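Local coordinates for protein homoserine O-acetyltransferase (Pseudomonas veronii, PDB 5EFZ) that hydrolyses ethyl acetate and other short-chain acetyl esters, a step in the breakdown of methyl ketones such as 2-butanone, at residues Glu26-Gly31 and His132-Glu137; Gly276-His281 and Lys288-Ile293. All blocks are in the same frame, centred on the assembly; numbering follows the deposited sequence.

Contact 1 (Glu26-Gly31 and His132-Glu137); sequences ELINIG and HTLLTE
Ile-28 and Ile-30 pack against Leu-134 and Thr-133 where the first strand of the alpha/beta-hydrolase sheet, an outermost strand, is covered by helix 124-139. The join is apolar. Leu-134 brings its CD1 branch up to Ile-28, with CD1 of Leu-134 3.6 Å from CD1 of Ile-28 and 3.8 Å from its CG2, so the methyl sits against both branches of the isoleucine. A chi1 of 172° sets Leu-134 CG anti to the backbone N, from where CD1 reaches the strand. The two side chains meet at about a right angle, as do Leu-134 and Ile-30. Behind this pair, Val-48 of the adjacent strand 45-51 and Val-96 of strand 92-96 also touch Leu-134, while Tyr-138, one helical turn on, touches Ile-28.

Ile-30 lies closer to the helix backbone: its CG2 is 4.1 Å from Leu-134 CA and equally far from Leu-134 CB. Thr-133 joins through its methyl, with CG2 4.2 Å from Ile-30 CB.

Polar bonding stays within each segment or passes to its neighbours. Backbone bonds tie Ile-28 to Leu-46 and Ile-30 to Cys-44. Where the chain turns, Asn-29 forms an Asx turn: its OD1 accepts from Gly-31 N at 2.8 Å, with the donor lying 36° above the carbonyl plane.

Contact 2 (Gly276-His281 and Lys288-Ile293); sequences GDVSRH and KALGRI
Val-278 lays its CG2 methyl over the junction of Ala-289 and Leu-290, 4.0 Å from Ala-289 CB and 4.0 Å from Leu-290 CD2. A chi1 of -59° sets CG1 anti to the carbonyl carbon and puts CG2 between the backbone N and the carbonyl carbon, facing the helix; the valine and leucine side chains cross at about a right angle. Ala-289 is pressed onto backbone as well as side chain, its CB lying 3.6 Å from Val-278 O and 3.9 Å from Ser-279 CA. With only a methyl on Ala-289, its CA comes to 5.4 Å from Ser-279 CA.

A 3-10 segment beginning at Val-278 and the short helix 286-290, which follows after a brief connection, pack together here in the alpha/beta-hydrolase fold. Val-278 and His-281, and Ile-293 from the type I turn after helix 286-290, lie on helix 152-163, which follows the nucleophile elbow. The 3-10 segment is preceded by an Asx turn at Asp-277, whose OD1 takes two donors, Ser-279 OG through the syn lone pair and Ser-279 N from above the carboxylate plane; Arg-179 also bonds to Ser-279 OG.

Toward the partly exposed side, Arg-292, its chain bent at chi3 (49°), brings NH1 to 3.9 Å from His-281 CB. The polar ends of both residues are anchored on helix 152-163, His-281 NE2 by Glu-159 and Arg-292 NH2 by the carbonyl of Val-162. A water in the plane of the guanidinium donates to His-281 O at 3.0 Å and accepts from Arg-292 NH1 at 3.1 Å.

The two contacts lie in series along the chain, their centres 24 Å apart and their nearest atoms about 11 Å apart, so they share no residues. Contact 1 joins elements far apart in sequence, an outermost strand and a helix of the central fold, and is partly buried; contact 2 is local, closing a short link between helical pieces, and four of its six touching residues are buried. Isoleucine, leucine and the methyl of a threonine carry the strand-helix join. To an apolar patch of valine, alanine and leucine, contact 2 adds a polar side that contact 1 lacks. Both contain an Asx turn, and both lie away from the catalytic residues.

Contact 1 (Glu26-Gly31 and His132-Glu137)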
ATOM      1  N   GLU A  26     -11.423 -17.942  29.542  1.00 30.19           N
ATOM      2  CA  GLU A  26     -10.771 -18.698  30.605  1.00 32.97           C
ATOM      3  C   GLU A  26      -9.288 -18.825  30.295  1.00 28.55           C
ATOM      4  O   GLU A  26      -8.913 -18.978  29.130  1.00 25.90           O
ATOM      5  CB  GLU A  26     -11.390 -20.081  30.735  1.00 40.22           C
ATOM      6  CG  GLU A  26     -11.844 -20.407  32.137  1.00 52.28           C
ATOM      7  CD  GLU A  26     -12.406 -21.810  32.234  1.00 59.98           C
ATOM      8  OE1 GLU A  26     -12.907 -22.316  31.198  1.00 59.49           O
ATOM      9  OE2 GLU A  26     -12.326 -22.406  33.338  1.00 63.98           O
ATOM     10  N   LEU A  27      -8.445 -18.768  31.320  1.00 28.16           N
ATOM     11  CA  LEU A  27      -6.996 -18.973  31.116  1.00 27.48           C
ATOM     12  C   LEU A  27      -6.680 -20.413  31.381  1.00 28.92           C
ATOM     13  O   LEU A  27      -6.850 -20.886  32.517  1.00 31.74           O
ATOM     14  CB  LEU A  27      -6.140 -18.110  32.045  1.00 31.73           C
ATOM     15  CG  LEU A  27      -5.732 -16.696  31.692  1.00 37.01           C
ATOM     16  CD1 LEU A  27      -5.413 -16.548  30.212  1.00 27.43           C
ATOM     17  CD2 LEU A  27      -6.840 -15.756  32.116  1.00 46.07           C
ATOM     18  N   ILE A  28      -6.227 -21.127  30.361  1.00 26.72           N
ATOM     19  CA  ILE A  28      -5.915 -22.537  30.550  1.00 28.39           C
ATOM     20  C   ILE A  28      -4.421 -22.786  30.444  1.00 28.68           C
ATOM     21  O   ILE A  28      -3.804 -22.465  29.425  1.00 28.92           O
ATOM     22  CB  ILE A  28      -6.660 -23.406  29.529  1.00 30.59           C
ATOM     23  CG1 ILE A  28      -8.170 -23.260  29.758  1.00 33.55           C
ATOM     24  CG2 ILE A  28      -6.223 -24.861  29.692  1.00 28.92           C
ATOM     25  CD1 ILE A  28      -9.018 -23.749  28.626  1.00 35.56           C
ATOM     26  N   ASN A  29      -3.850 -23.367  31.491  1.00 31.09           N
ATOM     27  CA  ASN A  29      -2.437 -23.716  31.479  1.00 31.62           C
ATOM     28  C   ASN A  29      -2.242 -25.018  30.749  1.00 28.35           C
ATOM     29  O   ASN A  29      -2.641 -26.055  31.230  1.00 30.27           O
ATOM     30  CB  ASN A  29      -1.883 -23.822  32.903  1.00 34.92           C
ATOM     31  CG  ASN A  29      -0.355 -23.938  32.943  1.00 36.49           C
ATOM     32  OD1 ASN A  29       0.304 -24.195  31.927  1.00 37.64           O
ATOM     33  ND2 ASN A  29       0.207 -23.739  34.120  1.00 41.13           N
ATOM     34  N   ILE A  30      -1.616 -24.989  29.587  1.00 28.69           N
ATOM     35  CA  ILE A  30      -1.384 -26.247  28.901  1.00 32.51           C
ATOM     36  C   ILE A  30      -0.007 -26.862  29.217  1.00 34.97           C
ATOM     37  O   ILE A  30       0.366 -27.881  28.645  1.00 35.93           O
ATOM     38  CB  ILE A  30      -1.518 -26.082  27.399  1.00 31.61           C
ATOM     39  CG1 ILE A  30      -0.551 -25.022  26.882  1.00 32.36           C
ATOM     40  CG2 ILE A  30      -2.971 -25.732  26.997  1.00 27.77           C
ATOM     41  CD1 ILE A  30      -0.072 -25.336  25.509  1.00 30.00           C
ATOM     42  N   GLY A  31       0.743 -26.246  30.125  1.00 33.66           N
ATOM     43  CA  GLY A  31       2.027 -26.794  30.548  1.00 32.93           C
ATOM     44  C   GLY A  31       3.164 -26.240  29.718  1.00 31.51           C
ATOM     45  O   GLY A  31       2.998 -25.233  29.017  1.00 30.97           O
ATOM     46  N   HIS A 132      -3.511 -27.575  19.645  1.00 21.77           N
ATOM     47  CA  HIS A 132      -3.745 -29.010  19.558  1.00 20.00           C
ATOM     48  C   HIS A 132      -3.672 -29.653  20.948  1.00 22.40           C
ATOM     49  O   HIS A 132      -4.470 -30.551  21.277  1.00 22.73           O
ATOM     50  CB  HIS A 132      -2.745 -29.644  18.604  1.00 21.59           C
ATOM     51  CG  HIS A 132      -2.895 -31.131  18.483  1.00 27.16           C
ATOM     52  ND1 HIS A 132      -2.121 -32.014  19.200  1.00 27.91           N
ATOM     53  CD2 HIS A 132      -3.712 -31.890  17.714  1.00 27.48           C
ATOM     54  CE1 HIS A 132      -2.467 -33.254  18.899  1.00 28.99           C
ATOM     55  NE2 HIS A 132      -3.433 -33.208  18.000  1.00 26.85           N
ATOM     56  N   THR A 133      -2.732 -29.207  21.774  1.00 20.52           N
ATOM     57  CA  THR A 133      -2.614 -29.763  23.131  1.00 22.09           C
ATOM     58  C   THR A 133      -3.841 -29.384  23.951  1.00 20.76           C
ATOM     59  O   THR A 133      -4.382 -30.194  24.698  1.00 23.69           O
ATOM     60  CB  THR A 133      -1.330 -29.259  23.848  1.00 24.39           C
ATOM     61  OG1 THR A 133      -0.202 -29.841  23.193  1.00 26.13           O
ATOM     62  CG2 THR A 133      -1.332 -29.681  25.333  1.00 25.50           C
ATOM     63  N   LEU A 134      -4.282 -28.139  23.782  1.00 22.70           N
ATOM     64  CA  LEU A 134      -5.474 -27.651  24.456  1.00 20.22           C
ATOM     65  C   LEU A 134      -6.683 -28.519  24.108  1.00 20.79           C
ATOM     66  O   LEU A 134      -7.419 -28.982  24.984  1.00 22.89           O
ATOM     67  CB  LEU A 134      -5.739 -26.198  24.044  1.00 20.98           C
ATOM     68  CG  LEU A 134      -7.070 -25.624  24.541  1.00 23.33           C
ATOM     69  CD1 LEU A 134      -7.026 -25.341  26.031  1.00 24.01           C
ATOM     70  CD2 LEU A 134      -7.410 -24.362  23.730  1.00 24.52           C
ATOM     71  N   LEU A 135      -6.883 -28.742  22.817  1.00 19.24           N
ATOM     72  CA  LEU A 135      -8.086 -29.466  22.381  1.00 20.44           C
ATOM     73  C   LEU A 135      -8.077 -30.912  22.846  1.00 22.73           C
ATOM     74  O   LEU A 135      -9.073 -31.408  23.367  1.00 24.28           O
ATOM     75  CB  LEU A 135      -8.216 -29.392  20.855  1.00 23.86           C
ATOM     76  CG  LEU A 135      -8.536 -27.977  20.324  1.00 23.76           C
ATOM     77  CD1 LEU A 135      -8.332 -27.944  18.807  1.00 24.17           C
ATOM     78  CD2 LEU A 135      -9.971 -27.559  20.662  1.00 24.18           C
ATOM     79  N   THR A 136      -6.962 -31.608  22.669  1.00 22.64           N
ATOM     80  CA  THR A 136      -6.961 -33.041  23.014  1.00 23.98           C
ATOM     81  C   THR A 136      -6.885 -33.283  24.516  1.00 26.22           C
ATOM     82  O   THR A 136      -7.590 -34.129  25.040  1.00 27.10           O
ATOM     83  CB  THR A 136      -5.799 -33.775  22.343  1.00 24.05           C
ATOM     84  OG1 THR A 136      -4.569 -33.127  22.699  1.00 26.92           O
ATOM     85  CG2 THR A 136      -5.973 -33.748  20.812  1.00 25.85           C
ATOM     86  N   GLU A 137      -6.026 -32.537  25.212  1.00 26.73           N
ATOM     87  CA  GLU A 137      -5.753 -32.815  26.612  1.00 29.40           C
ATOM     88  C   GLU A 137      -6.718 -32.126  27.567  1.00 28.79           C
ATOM     89  O   GLU A 137      -7.020 -32.661  28.616  1.00 30.73           O
ATOM     90  CB  GLU A 137      -4.318 -32.416  26.965  1.00 32.95           C
ATOM     91  CG  GLU A 137      -3.280 -33.151  26.129  1.00 38.80           C
ATOM     92  CD  GLU A 137      -3.520 -34.655  26.108  1.00 48.45           C
ATOM     93  OE1 GLU A 137      -3.335 -35.295  27.165  1.00 50.30           O
ATOM     94  OE2 GLU A 137      -3.901 -35.196  25.041  1.00 51.77           O
TER

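Contact 2 (Gly276-His281 and Lys288-Ile293)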
ATOM      1  N   GLY A 276       5.003 -16.883   8.786  1.00 16.48           N
ATOM      2  CA  GLY A 276       4.036 -17.968   8.540  1.00 19.37           C
ATOM      3  C   GLY A 276       4.437 -18.733   7.273  1.00 21.80           C
ATOM      4  O   GLY A 276       4.585 -18.139   6.212  1.00 22.23           O
ATOM      5  N   ASP A 277       4.639 -20.045   7.386  1.00 21.47           N
ATOM      6  CA  ASP A 277       5.179 -20.835   6.286  1.00 19.31           C
ATOM      7  C   ASP A 277       4.957 -22.334   6.537  1.00 18.93           C
ATOM      8  O   ASP A 277       5.738 -22.965   7.239  1.00 20.02           O
ATOM      9  CB  ASP A 277       6.682 -20.538   6.096  1.00 20.67           C
ATOM     10  CG  ASP A 277       7.303 -21.361   4.990  1.00 24.90           C
ATOM     11  OD1 ASP A 277       6.571 -22.048   4.230  1.00 25.48           O
ATOM     12  OD2 ASP A 277       8.542 -21.334   4.880  1.00 26.88           O
ATOM     13  N   VAL A 278       3.891 -22.901   5.969  1.00 18.74           N
ATOM     14  CA  VAL A 278       3.606 -24.325   6.178  1.00 18.52           C
ATOM     15  C   VAL A 278       4.623 -25.207   5.445  1.00 20.12           C
ATOM     16  O   VAL A 278       4.685 -26.407   5.705  1.00 20.10           O
ATOM     17  CB  VAL A 278       2.168 -24.716   5.693  1.00 20.98           C
ATOM     18  CG1 VAL A 278       1.085 -23.906   6.430  1.00 19.27           C
ATOM     19  CG2 VAL A 278       2.020 -24.513   4.160  1.00 22.45           C
ATOM     20  N   SER A 279       5.383 -24.640   4.502  1.00 20.39           N
ATOM     21  CA  SER A 279       6.383 -25.451   3.770  1.00 22.50           C
ATOM     22  C   SER A 279       7.595 -25.803   4.642  1.00 26.57           C
ATOM     23  O   SER A 279       8.437 -26.632   4.258  1.00 26.66           O
ATOM     24  CB  SER A 279       6.862 -24.735   2.491  1.00 24.60           C
ATOM     25  OG  SER A 279       7.811 -23.700   2.752  1.00 26.91           O
ATOM     26  N   ARG A 280       7.689 -25.196   5.823  1.00 23.93           N
ATOM     27  CA  ARG A 280       8.692 -25.642   6.788  1.00 26.12           C
ATOM     28  C   ARG A 280       8.530 -27.144   7.103  1.00 28.32           C
ATOM     29  O   ARG A 280       9.487 -27.815   7.475  1.00 29.65           O
ATOM     30  CB  ARG A 280       8.615 -24.806   8.073  1.00 24.45           C
ATOM     31  CG  ARG A 280       9.042 -23.354   7.845  1.00 26.21           C
ATOM     32  CD  ARG A 280       8.836 -22.500   9.095  1.00 26.85           C
ATOM     33  NE  ARG A 280       9.747 -22.884  10.175  1.00 32.28           N
ATOM     34  CZ  ARG A 280      11.014 -22.484  10.265  1.00 34.50           C
ATOM     35  NH1 ARG A 280      11.550 -21.707   9.318  1.00 34.61           N
ATOM     36  NH2 ARG A 280      11.747 -22.877  11.295  1.00 38.46           N
ATOM     37  N   HIS A 281       7.323 -27.685   6.946  1.00 27.91           N
ATOM     38  CA  HIS A 281       7.132 -29.125   7.150  1.00 28.15           C
ATOM     39  C   HIS A 281       7.731 -29.999   6.048  1.00 31.90           C
ATOM     40  O   HIS A 281       7.939 -31.213   6.239  1.00 32.34           O
ATOM     41  CB  HIS A 281       5.648 -29.455   7.255  1.00 30.09           C
ATOM     42  CG  HIS A 281       4.995 -28.896   8.472  1.00 31.26           C
ATOM     43  ND1 HIS A 281       5.105 -29.492   9.712  1.00 32.97           N
ATOM     44  CD2 HIS A 281       4.248 -27.780   8.649  1.00 28.21           C
ATOM     45  CE1 HIS A 281       4.445 -28.768  10.599  1.00 35.33           C
ATOM     46  NE2 HIS A 281       3.913 -27.727   9.981  1.00 30.28           N
ATOM     47  N   LYS A 288       4.176 -29.671  -1.910  1.00 26.97           N
ATOM     48  CA  LYS A 288       4.178 -30.900  -1.110  1.00 29.76           C
ATOM     49  C   LYS A 288       3.430 -30.716   0.205  1.00 27.47           C
ATOM     50  O   LYS A 288       2.667 -31.589   0.616  1.00 27.60           O
ATOM     51  CB  LYS A 288       5.605 -31.355  -0.818  1.00 34.84           C
ATOM     52  CG  LYS A 288       5.657 -32.706  -0.175  1.00 41.44           C
ATOM     53  CD  LYS A 288       7.077 -33.166   0.064  1.00 48.13           C
ATOM     54  CE  LYS A 288       7.091 -34.484   0.827  1.00 54.91           C
ATOM     55  NZ  LYS A 288       8.487 -34.926   1.165  1.00 59.19           N
ATOM     56  N   ALA A 289       3.658 -29.584   0.864  1.00 24.00           N
ATOM     57  CA  ALA A 289       2.959 -29.245   2.104  1.00 23.34           C
ATOM     58  C   ALA A 289       1.455 -29.107   1.903  1.00 26.16           C
ATOM     59  O   ALA A 289       0.672 -29.663   2.674  1.00 26.36           O
ATOM     60  CB  ALA A 289       3.512 -27.929   2.696  1.00 21.24           C
ATOM     61  N   LEU A 290       1.047 -28.319   0.906  1.00 22.07           N
ATOM     62  CA  LEU A 290      -0.378 -28.134   0.657  1.00 22.79           C
ATOM     63  C   LEU A 290      -1.044 -29.423   0.152  1.00 23.57           C
ATOM     64  O   LEU A 290      -2.244 -29.626   0.357  1.00 24.44           O
ATOM     65  CB  LEU A 290      -0.614 -26.994  -0.348  1.00 21.36           C
ATOM     66  CG  LEU A 290      -0.208 -25.625   0.208  1.00 20.63           C
ATOM     67  CD1 LEU A 290      -0.427 -24.501  -0.831  1.00 22.51           C
ATOM     68  CD2 LEU A 290      -0.942 -25.283   1.523  1.00 19.09           C
ATOM     69  N   GLY A 291      -0.268 -30.272  -0.513  1.00 24.77           N
ATOM     70  CA  GLY A 291      -0.758 -31.566  -0.979  1.00 25.98           C
ATOM     71  C   GLY A 291      -1.102 -32.518   0.155  1.00 28.84           C
ATOM     72  O   GLY A 291      -1.817 -33.510  -0.064  1.00 29.94           O
ATOM     73  N   ARG A 292      -0.585 -32.244   1.358  1.00 26.06           N
ATOM     74  CA  ARG A 292      -0.904 -33.039   2.561  1.00 29.47           C
ATOM     75  C   ARG A 292      -2.319 -32.769   3.107  1.00 26.41           C
ATOM     76  O   ARG A 292      -2.851 -33.559   3.902  1.00 25.39           O
ATOM     77  CB  ARG A 292       0.113 -32.746   3.682  1.00 32.71           C
ATOM     78  CG  ARG A 292       1.433 -33.463   3.511  1.00 41.02           C
ATOM     79  CD  ARG A 292       2.518 -32.932   4.455  1.00 46.94           C
ATOM     80  NE  ARG A 292       2.084 -32.818   5.847  1.00 51.60           N
ATOM     81  CZ  ARG A 292       2.914 -32.835   6.891  1.00 55.91           C
ATOM     82  NH1 ARG A 292       4.226 -33.003   6.706  1.00 56.61           N
ATOM     83  NH2 ARG A 292       2.430 -32.724   8.125  1.00 56.24           N
ATOM     84  N   ILE A 293      -2.905 -31.649   2.712  1.00 23.93           N
ATOM     85  CA  ILE A 293      -4.176 -31.238   3.281  1.00 22.10           C
ATOM     86  C   ILE A 293      -5.282 -32.216   2.878  1.00 23.65           C
ATOM     87  O   ILE A 293      -5.451 -32.495   1.707  1.00 23.21           O
ATOM     88  CB  ILE A 293      -4.551 -29.814   2.841  1.00 21.35           C
ATOM     89  CG1 ILE A 293      -3.539 -28.821   3.420  1.00 18.25           C
ATOM     90  CG2 ILE A 293      -5.997 -29.517   3.265  1.00 20.98           C
ATOM     91  CD1 ILE A 293      -3.817 -27.373   3.015  1.00 16.79           C
TER
HETATM   92  O   HOH W   1       6.875 -33.163   8.270  1.00 58.28           O